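Local atomic coordinates of exopolygalacturonase (Yersinia enterocolitica, PDB entry 2UVF), a protein that hydrolyses polygalacturonate, the backbone of pectin, probably from its chain ends, as a family 28 glycoside hydrolase. Residues 390-395 against 423-428; 449-454 against 478-483. One frame throughout, in Å; residues are numbered along the deposited sequence.

Contact 1 (390-395 against 423-428); sequences NVMVFN and GAWLFN
The ring of Phe-427 is covered on both sides: CB of Phe-394 sits over one face, 3.6 Å from the ring centroid and 17° off the normal, a CH-pi contact, while CZ2 of Trp-425 lies toward the rim of the opposite face. Phe-427 CE2 in turn stands over the centre of one face of the Trp-425 ring, 3.4 Å above its plane, these two rings belonging to the same strand. Strands 391-394 and 423-427 run parallel and in register with axes 4.7 Å apart, as successive coils do in the right-handed parallel beta-helix of family 28 enzymes, where aligned like residues such as Phe-394 and Phe-427 are common. The two phenylalanine rings are almost parallel, with planes at 1°, but are slid apart and barely overlap. Matching first torsions point both rings the same way and leave the CB, rather than the Phe-394 ring, above Phe-427. Met-392 lies alongside Trp-425 and reaches Phe-427. Its CG touches CE2 of Phe-427 at 3.6 Å, and the bend at chi3 brings CE to 3.8 Å from CE3 of Trp-425. The sulfur makes two Met-aromatic contacts, SD lying oblique to the six-membered ring of Trp-425 and at the edge of Phe-427. The indole NE1 is held by Glu-454. On the other face of the strands Val-391 meets Ala-424 and Val-393 meets Leu-426, with Ile-405 and Phe-407 of strand 405-408 packing against them. Four backbone hydrogen bonds fix the register, the shortest from Val-391 N to Gly-423 O at 2.7 Å; beyond Phe-394 a weak bond follows, Asn-395 N to Asn-428 O, 3.0 Å long and bent to 126°.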
loop_
_atom_site.group_PDB
_atom_site.type_symbol
_atom_site.label_atom_id
_atom_site.label_comp_id
_atom_site.label_asym_id
_atom_site.label_seq_id
_atom_site.Cartn_x
_atom_site.Cartn_y
_atom_site.Cartn_z
ATOM N N ASN A 390 -2.089 -9.598 -9.054
ATOM C CA ASN A 390 -3.468 -9.094 -9.047
ATOM C C ASN A 390 -3.875 -8.548 -7.661
ATOM O O ASN A 390 -4.626 -9.179 -6.930
ATOM C CB ASN A 390 -4.427 -10.181 -9.588
ATOM C CG ASN A 390 -5.855 -9.697 -9.754
ATOM O OD1 ASN A 390 -6.795 -10.395 -9.366
ATOM N ND2 ASN A 390 -6.032 -8.511 -10.339
ATOM N N VAL A 391 -3.342 -7.379 -7.312
ATOM C CA VAL A 391 -3.616 -6.721 -6.023
ATOM C C VAL A 391 -4.297 -5.334 -6.189
ATOM O O VAL A 391 -4.204 -4.684 -7.217
ATOM C CB VAL A 391 -2.351 -6.645 -5.085
ATOM C CG1 VAL A 391 -1.590 -7.999 -5.051
ATOM C CG2 VAL A 391 -1.397 -5.517 -5.487
ATOM N N MET A 392 -5.008 -4.902 -5.166
ATOM C CA MET A 392 -5.852 -3.716 -5.280
ATOM C C MET A 392 -5.901 -3.029 -3.933
ATOM O O MET A 392 -6.068 -3.694 -2.932
ATOM C CB MET A 392 -7.255 -4.154 -5.659
ATOM C CG MET A 392 -8.092 -3.096 -6.265
ATOM S SD MET A 392 -9.794 -3.688 -6.295
ATOM C CE MET A 392 -9.755 -4.873 -7.643
ATOM N N VAL A 393 -5.691 -1.712 -3.924
ATOM C CA VAL A 393 -5.810 -0.898 -2.727
ATOM C C VAL A 393 -6.645 0.353 -3.026
ATOM O O VAL A 393 -6.263 1.195 -3.845
ATOM C CB VAL A 393 -4.411 -0.483 -2.195
ATOM C CG1 VAL A 393 -4.520 0.552 -1.083
ATOM C CG2 VAL A 393 -3.625 -1.688 -1.701
ATOM N N PHE A 394 -7.779 0.485 -2.341
ATOM C CA PHE A 394 -8.617 1.662 -2.486
ATOM C C PHE A 394 -9.229 2.102 -1.162
ATOM O O PHE A 394 -9.348 1.299 -0.233
ATOM C CB PHE A 394 -9.689 1.452 -3.570
ATOM C CG PHE A 394 -10.742 0.404 -3.245
ATOM C CD1 PHE A 394 -12.015 0.795 -2.856
ATOM C CD2 PHE A 394 -10.489 -0.961 -3.446
ATOM C CE1 PHE A 394 -13.017 -0.144 -2.611
ATOM C CE2 PHE A 394 -11.484 -1.923 -3.200
ATOM C CZ PHE A 394 -12.744 -1.512 -2.775
ATOM N N ASN A 395 -9.573 3.386 -1.088
ATOM C CA ASN A 395 -10.145 4.019 0.111
ATOM C C ASN A 395 -9.294 3.998 1.365
ATOM O O ASN A 395 -9.795 4.259 2.452
ATOM C CB ASN A 395 -11.550 3.475 0.419
ATOM C CG ASN A 395 -12.530 3.771 -0.690
ATOM O OD1 ASN A 395 -12.180 4.404 -1.712
ATOM N ND2 ASN A 395 -13.759 3.275 -0.529
ATOM N N GLY A 423 0.645 -6.889 -11.510
ATOM C CA GLY A 423 -0.775 -6.500 -11.408
ATOM C C GLY A 423 -1.203 -5.791 -10.129
ATOM O O GLY A 423 -1.667 -6.427 -9.172
ATOM N N ALA A 424 -1.070 -4.463 -10.112
ATOM C CA ALA A 424 -1.498 -3.664 -8.944
ATOM C C ALA A 424 -2.418 -2.506 -9.358
ATOM O O ALA A 424 -2.160 -1.818 -10.321
ATOM C CB ALA A 424 -0.297 -3.137 -8.216
ATOM N N TRP A 425 -3.485 -2.279 -8.622
ATOM C CA TRP A 425 -4.361 -1.175 -8.979
ATOM C C TRP A 425 -4.601 -0.345 -7.725
ATOM O O TRP A 425 -5.154 -0.810 -6.737
ATOM C CB TRP A 425 -5.610 -1.718 -9.679
ATOM C CG TRP A 425 -6.621 -0.749 -10.197
ATOM C CD1 TRP A 425 -6.436 0.550 -10.571
ATOM C CD2 TRP A 425 -8.005 -1.035 -10.400
ATOM N NE1 TRP A 425 -7.637 1.106 -10.981
ATOM C CE2 TRP A 425 -8.612 0.142 -10.900
ATOM C CE3 TRP A 425 -8.796 -2.182 -10.212
ATOM C CZ2 TRP A 425 -9.970 0.202 -11.217
ATOM C CZ3 TRP A 425 -10.152 -2.120 -10.528
ATOM C CH2 TRP A 425 -10.723 -0.934 -11.031
ATOM N N LEU A 426 -4.086 0.870 -7.734
ATOM C CA LEU A 426 -4.097 1.676 -6.500
ATOM C C LEU A 426 -4.913 2.934 -6.746
ATOM O O LEU A 426 -4.456 3.826 -7.429
ATOM C CB LEU A 426 -2.657 2.019 -6.052
ATOM C CG LEU A 426 -1.569 0.925 -5.878
ATOM C CD1 LEU A 426 -2.086 -0.312 -5.126
ATOM C CD2 LEU A 426 -0.952 0.520 -7.204
ATOM N N PHE A 427 -6.131 2.986 -6.202
ATOM C CA PHE A 427 -7.054 4.081 -6.497
ATOM C C PHE A 427 -7.847 4.596 -5.284
ATOM O O PHE A 427 -8.063 3.869 -4.333
ATOM C CB PHE A 427 -7.980 3.718 -7.687
ATOM C CG PHE A 427 -8.905 2.535 -7.435
ATOM C CD1 PHE A 427 -10.219 2.739 -7.009
ATOM C CD2 PHE A 427 -8.474 1.224 -7.657
ATOM C CE1 PHE A 427 -11.101 1.661 -6.786
ATOM C CE2 PHE A 427 -9.334 0.128 -7.431
ATOM C CZ PHE A 427 -10.647 0.349 -6.995
ATOM N N ASN A 428 -8.278 5.853 -5.348
ATOM C CA ASN A 428 -9.112 6.479 -4.312
ATOM C C ASN A 428 -8.518 6.417 -2.897
ATOM O O ASN A 428 -9.238 6.221 -1.910
ATOM C CB ASN A 428 -10.552 5.923 -4.339
ATOM C CG ASN A 428 -11.245 6.131 -5.689
ATOM O OD1 ASN A 428 -10.814 6.957 -6.513
ATOM N ND2 ASN A 428 -12.323 5.396 -5.911
#

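Contact 2 (449-454 against 478-483); sequences EDILAE and RNVTFR
Glu-449 and Arg-478 run side by side and point the same way, their carboxylate and guanidinium planes only 18° apart. This near coplanarity puts Glu-449 OE1 at the edge of the guanidinium, 3.0 Å from Arg-478 NE, with a weaker bond from NH2 to the same oxygen; a water joins Glu-449 OE2 to NH2. Arg-478 is also held by a hydrogen bond from NH1 to Tyr-520 and by a cation-pi contact with Trp-447. At the other end, Glu-454 and Arg-483 also lie alongside each other, but with planes 45° apart. Here NE and NH2 of Arg-483, each 3.2 Å away, both grip Glu-454 OE1 side-on from one face of the carboxylate. The other oxygen, OE2, accepts from Trp-425 and Gln-113, so the carboxylate is held on both oxygens, an arrangement that would be expected to favour its charged form. Between the two salt bridges, Leu-452 CD1 lies over one face of the Arg-483 guanidinium and packs tightly on Thr-481 CG2 at 3.5 Å. Asp-450 and Asn-479 meet differently: with CG set anti to the backbone N (chi1 -171°), Asn-479 sends ND2 to Asp-450 OD1 at 3.1 Å from above the carboxylate plane. On the face away from Leu-452 and Thr-481, Ile-451 CG1 packs beside Val-480 CG2 at 3.8 Å. The central backbone bonds are close to straight, Ala-453 N reaching Thr-481 O at 2.9 Å. In-register parallel strands with like-directed side chains and a turn at Asn-479 fit successive coils of the right-handed parallel beta-helix of family 28.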
loop_
_atom_site.group_PDB
_atom_site.type_symbol
_atom_site.label_atom_id
_atom_site.label_comp_id
_atom_site.label_asym_id
_atom_site.label_seq_id
_atom_site.Cartn_x
_atom_site.Cartn_y
_atom_site.Cartn_z
ATOM N N GLU A 449 5.742 -5.105 -12.168
ATOM C CA GLU A 449 5.120 -4.777 -13.440
ATOM C C GLU A 449 3.595 -4.685 -13.392
ATOM O O GLU A 449 2.952 -5.266 -12.518
ATOM C CB GLU A 449 5.542 -5.815 -14.487
ATOM C CG GLU A 449 4.977 -7.208 -14.222
ATOM C CD GLU A 449 5.678 -8.313 -15.008
ATOM O OE1 GLU A 449 6.725 -8.050 -15.652
ATOM O OE2 GLU A 449 5.166 -9.445 -14.961
ATOM N N ASP A 450 3.047 -3.966 -14.374
ATOM C CA ASP A 450 1.607 -3.808 -14.555
ATOM C C ASP A 450 0.983 -3.129 -13.343
ATOM O O ASP A 450 0.039 -3.654 -12.764
ATOM C CB ASP A 450 0.894 -5.151 -14.821
ATOM C CG ASP A 450 1.539 -5.990 -15.947
ATOM O OD1 ASP A 450 2.350 -5.473 -16.764
ATOM O OD2 ASP A 450 1.188 -7.202 -16.012
ATOM N N ILE A 451 1.516 -1.958 -12.997
ATOM C CA ILE A 451 1.114 -1.175 -11.823
ATOM C C ILE A 451 0.357 0.076 -12.289
ATOM O O ILE A 451 0.895 0.874 -13.059
ATOM C CB ILE A 451 2.369 -0.715 -10.976
ATOM C CG1 ILE A 451 3.381 -1.859 -10.696
ATOM C CG2 ILE A 451 1.961 -0.008 -9.694
ATOM C CD1 ILE A 451 2.838 -3.097 -9.914
ATOM N N LEU A 452 -0.878 0.249 -11.810
ATOM C CA LEU A 452 -1.679 1.462 -12.108
ATOM C C LEU A 452 -2.155 2.238 -10.861
ATOM O O LEU A 452 -3.004 1.766 -10.106
ATOM C CB LEU A 452 -2.860 1.147 -13.069
ATOM C CG LEU A 452 -3.837 2.292 -13.408
ATOM C CD1 LEU A 452 -3.138 3.475 -14.075
ATOM C CD2 LEU A 452 -5.011 1.828 -14.251
ATOM N N ALA A 453 -1.607 3.437 -10.665
ATOM C CA ALA A 453 -1.979 4.303 -9.537
ATOM C C ALA A 453 -2.750 5.559 -10.022
ATOM O O ALA A 453 -2.160 6.513 -10.542
ATOM C CB ALA A 453 -0.725 4.687 -8.718
ATOM N N GLU A 454 -4.072 5.547 -9.845
ATOM C CA GLU A 454 -4.928 6.619 -10.375
ATOM C C GLU A 454 -5.911 7.114 -9.349
ATOM O O GLU A 454 -6.381 6.360 -8.520
ATOM C CB GLU A 454 -5.691 6.157 -11.628
ATOM C CG GLU A 454 -6.475 4.846 -11.451
ATOM C CD GLU A 454 -7.298 4.495 -12.665
ATOM O OE1 GLU A 454 -7.253 5.268 -13.648
ATOM O OE2 GLU A 454 -7.986 3.444 -12.640
ATOM N N ARG A 478 8.588 -2.240 -14.836
ATOM C CA ARG A 478 8.120 -1.916 -16.163
ATOM C C ARG A 478 6.611 -1.801 -16.147
ATOM O O ARG A 478 5.948 -2.323 -15.247
ATOM C CB ARG A 478 8.570 -2.972 -17.185
ATOM C CG ARG A 478 8.094 -4.401 -16.940
ATOM C CD ARG A 478 8.905 -5.361 -17.831
ATOM N NE ARG A 478 8.655 -6.785 -17.578
ATOM C CZ ARG A 478 9.478 -7.765 -17.960
ATOM N NH1 ARG A 478 10.607 -7.494 -18.615
ATOM N NH2 ARG A 478 9.184 -9.027 -17.675
ATOM N N ASN A 479 6.083 -1.116 -17.157
ATOM C CA ASN A 479 4.652 -0.857 -17.285
ATOM C C ASN A 479 3.999 -0.341 -15.987
ATOM O O ASN A 479 3.071 -0.937 -15.451
ATOM C CB ASN A 479 3.927 -2.057 -17.890
ATOM C CG ASN A 479 2.496 -1.740 -18.234
ATOM O OD1 ASN A 479 2.167 -0.593 -18.564
ATOM N ND2 ASN A 479 1.620 -2.739 -18.125
ATOM N N VAL A 480 4.526 0.782 -15.507
ATOM C CA VAL A 480 4.043 1.465 -14.304
ATOM C C VAL A 480 3.403 2.789 -14.751
ATOM O O VAL A 480 4.048 3.587 -15.434
ATOM C CB VAL A 480 5.215 1.714 -13.289
ATOM C CG1 VAL A 480 4.829 2.730 -12.232
ATOM C CG2 VAL A 480 5.683 0.403 -12.630
ATOM N N THR A 481 2.129 2.984 -14.397
ATOM C CA THR A 481 1.374 4.194 -14.749
ATOM C C THR A 481 0.980 4.948 -13.495
ATOM O O THR A 481 0.425 4.373 -12.562
ATOM C CB THR A 481 0.099 3.903 -15.624
ATOM O OG1 THR A 481 0.496 3.367 -16.886
ATOM C CG2 THR A 481 -0.703 5.181 -15.894
ATOM N N PHE A 482 1.261 6.242 -13.493
ATOM C CA PHE A 482 0.958 7.104 -12.369
ATOM C C PHE A 482 0.201 8.307 -12.920
ATOM O O PHE A 482 0.788 9.216 -13.483
ATOM C CB PHE A 482 2.265 7.518 -11.681
ATOM C CG PHE A 482 2.075 8.317 -10.428
ATOM C CD1 PHE A 482 2.093 7.688 -9.179
ATOM C CD2 PHE A 482 1.892 9.696 -10.485
ATOM C CE1 PHE A 482 1.946 8.429 -8.024
ATOM C CE2 PHE A 482 1.747 10.425 -9.333
ATOM C CZ PHE A 482 1.770 9.790 -8.099
ATOM N N ARG A 483 -1.118 8.304 -12.741
ATOM C CA ARG A 483 -1.981 9.253 -13.449
ATOM C C ARG A 483 -3.167 9.748 -12.626
ATOM O O ARG A 483 -3.570 9.111 -11.672
ATOM C CB ARG A 483 -2.477 8.638 -14.778
ATOM C CG ARG A 483 -3.467 7.517 -14.633
ATOM C CD ARG A 483 -4.083 7.187 -15.963
ATOM N NE ARG A 483 -5.149 6.199 -15.866
ATOM C CZ ARG A 483 -5.484 5.347 -16.841
ATOM N NH1 ARG A 483 -4.812 5.340 -17.992
ATOM N NH2 ARG A 483 -6.472 4.487 -16.652
HETATM O O HOH W 1 6.964 -10.997 -16.504
#

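Overall arrangement
Contacts 1 and 2 follow each other along the chain and along the parallel beta-helix, with centres about 10 Å apart and contact 1 closing before contact 2 opens. They are joined directly: strands 421-427 and 448-459 are neighbours in the same sheet, with probable backbone hydrogen bonds from Leu-426 N to Leu-452 O (2.8 Å) and from Leu-452 N to Ala-424 O (2.9 Å), while Ala-424 CB packs on Ile-451 CD1. The order 391-394, 421-427, 448-459, 476-490 is therefore four strands paired in succession, one from each of four successive coils. The side chains of Val-391 and Ile-451 lie about 12 and 13 Å from bound galacturonate; neither touches the sugar, and the contacts are part of the beta-helix framework rather than of the binding pocket.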